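Local coordinates for glucose-inhibited division protein A-related protein, probable oxidoreductase (Thermus thermophilus, PDB 2CUL) that binds flavin-adenine dinucleotide in a Rossmann-type fold and is probably an oxidoreductase related to the glucose-inhibited division protein GidA, at residues V6-A11 against V118-S123. Sequence-based numbering, arbitrary orientation.
Sequences VLIVGA and VLAVGS. With FAD (flavin-adenine dinucleotide), chain B.
Val118 O accepts a hydrogen bond from Val9 N at 2.8 Å, nearly straight (173° at the hydrogen), while Val118 N donates to Leu7 O, also at 2.8 Å, so Val118 pairs with both residues flanking Ile8, the parallel register. The third bond, Ala120 N to Val9 O at 2.9 Å, is more bent (151°), where segment 118-123 leaves its strand after Leu119. Branched aliphatic residues suit these buried strands: Val118 sets CB beside Ile8 CG1 and CG2 against Val6 CG1 (3.9 Å), on the face covered by helices 13-24 and 213-230. On the other face Val9, with CG1 anti to its own nitrogen (chi1 179°), brings that methyl to 3.9 Å from both Val121 CG1 and the adenine carbon C2A of FAD. An alanine in place of Val9 removes both methyls and would probably leave Val121 CG1 and adenine C2A without their shared neighbour. At Gly10 a CB would collide with Ala120 O; at Gly122 it would run into FAD O3P, which bridges the phosphates. The dinucleotide at the C-terminal ends of parallel strands, and Gly10 opening the turn to helix 13-24, are consistent with the GxGxxG motif of FAD-binding Rossmann folds.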
loop_
_atom_site.group_PDB
_atom_site.type_symbol
_atom_site.label_atom_id
_atom_site.label_comp_id
_atom_site.label_asym_id
_atom_site.label_seq_id
_atom_site.Cartn_x
_atom_site.Cartn_y
_atom_site.Cartn_z
ATOM N N VAL A 6 -7.608 -9.225 -8.173
ATOM C CA VAL A 6 -6.567 -8.797 -7.248
ATOM C C VAL A 6 -7.134 -7.715 -6.334
ATOM O O VAL A 6 -7.688 -6.722 -6.806
ATOM C CB VAL A 6 -5.334 -8.209 -7.993
ATOM C CG1 VAL A 6 -4.253 -7.833 -6.988
ATOM C CG2 VAL A 6 -4.785 -9.224 -8.993
ATOM N N LEU A 7 -7.014 -7.927 -5.024
ATOM C CA LEU A 7 -7.475 -6.964 -4.030
ATOM C C LEU A 7 -6.218 -6.384 -3.399
ATOM O O LEU A 7 -5.397 -7.120 -2.850
ATOM C CB LEU A 7 -8.316 -7.649 -2.947
ATOM C CG LEU A 7 -8.674 -6.778 -1.735
ATOM C CD1 LEU A 7 -9.625 -5.661 -2.154
ATOM C CD2 LEU A 7 -9.329 -7.648 -0.664
ATOM N N ILE A 8 -6.071 -5.067 -3.485
ATOM C CA ILE A 8 -4.904 -4.388 -2.939
ATOM C C ILE A 8 -5.301 -3.526 -1.748
ATOM O O ILE A 8 -6.220 -2.711 -1.847
ATOM C CB ILE A 8 -4.262 -3.472 -4.001
ATOM C CG1 ILE A 8 -3.892 -4.296 -5.241
ATOM C CG2 ILE A 8 -3.020 -2.788 -3.427
ATOM C CD1 ILE A 8 -3.512 -3.441 -6.444
ATOM N N VAL A 9 -4.608 -3.715 -0.629
ATOM C CA VAL A 9 -4.863 -2.944 0.582
ATOM C C VAL A 9 -3.814 -1.838 0.693
ATOM O O VAL A 9 -2.645 -2.101 0.993
ATOM C CB VAL A 9 -4.800 -3.843 1.842
ATOM C CG1 VAL A 9 -5.056 -3.014 3.098
ATOM C CG2 VAL A 9 -5.836 -4.956 1.730
ATOM N N GLY A 10 -4.239 -0.600 0.438
ATOM C CA GLY A 10 -3.330 0.532 0.506
ATOM C C GLY A 10 -3.163 1.209 -0.842
ATOM O O GLY A 10 -2.569 0.641 -1.756
ATOM N N ALA A 11 -3.688 2.427 -0.964
ATOM C CA ALA A 11 -3.605 3.182 -2.209
ATOM C C ALA A 11 -2.460 4.183 -2.178
ATOM O O ALA A 11 -2.637 5.358 -2.516
ATOM C CB ALA A 11 -4.924 3.905 -2.464
ATOM N N VAL A 118 -3.102 -8.372 -1.872
ATOM C CA VAL A 118 -1.835 -7.658 -1.763
ATOM C C VAL A 118 -1.847 -6.647 -0.627
ATOM O O VAL A 118 -2.748 -5.811 -0.542
ATOM C CB VAL A 118 -1.528 -6.878 -3.067
ATOM C CG1 VAL A 118 -0.210 -6.118 -2.932
ATOM C CG2 VAL A 118 -1.478 -7.831 -4.255
ATOM N N LEU A 119 -0.845 -6.724 0.243
ATOM C CA LEU A 119 -0.721 -5.777 1.341
ATOM C C LEU A 119 0.316 -4.738 0.920
ATOM O O LEU A 119 1.468 -5.076 0.645
ATOM C CB LEU A 119 -0.265 -6.482 2.626
ATOM C CG LEU A 119 -1.207 -7.553 3.177
ATOM C CD1 LEU A 119 -0.659 -8.104 4.487
ATOM C CD2 LEU A 119 -2.591 -6.949 3.401
ATOM N N ALA A 120 -0.111 -3.480 0.842
ATOM C CA ALA A 120 0.765 -2.370 0.457
ATOM C C ALA A 120 0.470 -1.256 1.451
ATOM O O ALA A 120 0.180 -0.122 1.067
ATOM C CB ALA A 120 0.439 -1.908 -0.966
ATOM N N VAL A 121 0.585 -1.593 2.732
ATOM C CA VAL A 121 0.257 -0.682 3.821
ATOM C C VAL A 121 1.317 0.303 4.314
ATOM O O VAL A 121 1.126 0.955 5.338
ATOM C CB VAL A 121 -0.294 -1.487 5.026
ATOM C CG1 VAL A 121 -1.575 -2.219 4.614
ATOM C CG2 VAL A 121 0.748 -2.486 5.517
ATOM N N GLY A 122 2.421 0.414 3.582
ATOM C CA GLY A 122 3.471 1.354 3.940
ATOM C C GLY A 122 3.981 1.334 5.367
ATOM O O GLY A 122 4.310 0.282 5.910
ATOM N N SER A 123 4.040 2.517 5.970
ATOM C CA SER A 123 4.532 2.697 7.333
ATOM C C SER A 123 3.414 2.721 8.369
ATOM O O SER A 123 3.568 3.313 9.437
ATOM C CB SER A 123 5.315 4.014 7.409
ATOM O OG SER A 123 4.552 5.088 6.866
HETATM P PA FAD B . 2.133 4.614 1.470
HETATM O O1A FAD B . 2.293 5.171 2.823
HETATM O O2A FAD B . 2.369 5.481 0.286
HETATM O O5B FAD B . 0.665 4.008 1.319
HETATM C C5B FAD B . 0.146 3.127 2.316
HETATM C C4B FAD B . -1.371 3.201 2.189
HETATM O O4B FAD B . -1.906 2.098 2.920
HETATM C C3B FAD B . -2.001 4.472 2.795
HETATM O O3B FAD B . -2.898 5.096 1.902
HETATM C C2B FAD B . -2.654 3.963 4.045
HETATM O O2B FAD B . -3.708 4.746 4.554
HETATM C C1B FAD B . -3.053 2.552 3.622
HETATM N N9A FAD B . -3.299 1.621 4.721
HETATM C C8A FAD B . -2.415 1.247 5.706
HETATM N N7A FAD B . -2.948 0.377 6.556
HETATM C C5A FAD B . -4.234 0.183 6.093
HETATM C C6A FAD B . -5.298 -0.623 6.564
HETATM N N6A FAD B . -5.215 -1.399 7.630
HETATM N N1A FAD B . -6.487 -0.587 5.853
HETATM C C2A FAD B . -6.601 0.212 4.738
HETATM N N3A FAD B . -5.617 1.006 4.241
HETATM C C4A FAD B . -4.459 0.957 4.953
HETATM N N1 FAD B . 10.339 8.643 0.175
HETATM C C2 FAD B . 10.634 9.672 -0.690
HETATM O O2 FAD B . 10.906 9.458 -1.846
HETATM N N3 FAD B . 10.609 10.987 -0.199
HETATM C C4 FAD B . 10.312 11.324 1.104
HETATM O O4 FAD B . 10.309 12.518 1.473
HETATM C C4X FAD B . 10.015 10.268 1.991
HETATM N N5 FAD B . 9.714 10.530 3.320
HETATM C C5X FAD B . 9.423 9.500 4.195
HETATM C C6 FAD B . 9.124 9.789 5.525
HETATM C C7 FAD B . 8.812 8.783 6.460
HETATM C C7M FAD B . 8.494 9.169 7.883
HETATM C C8 FAD B . 8.805 7.414 6.009
HETATM C C8M FAD B . 8.475 6.279 6.941
HETATM C C9 FAD B . 9.113 7.103 4.662
HETATM C C9A FAD B . 9.426 8.126 3.728
HETATM N N10 FAD B . 9.741 7.856 2.349
HETATM C C10 FAD B . 10.037 8.925 1.484
HETATM C "C1'" FAD B . 9.782 6.443 1.796
HETATM C "C2'" FAD B . 8.635 5.963 0.878
HETATM O "O2'" FAD B . 8.794 6.524 -0.397
HETATM C "C3'" FAD B . 7.239 6.332 1.423
HETATM O "O3'" FAD B . 7.027 5.774 2.719
HETATM C "C4'" FAD B . 6.090 5.816 0.533
HETATM O "O4'" FAD B . 4.853 6.422 0.898
HETATM C "C5'" FAD B . 6.007 4.282 0.664
HETATM O "O5'" FAD B . 4.972 3.782 -0.198
HETATM P P FAD B . 3.939 2.671 0.262
HETATM O O1P FAD B . 3.108 2.429 -0.930
HETATM O O2P FAD B . 4.652 1.479 0.834
HETATM O O3P FAD B . 3.101 3.326 1.423
#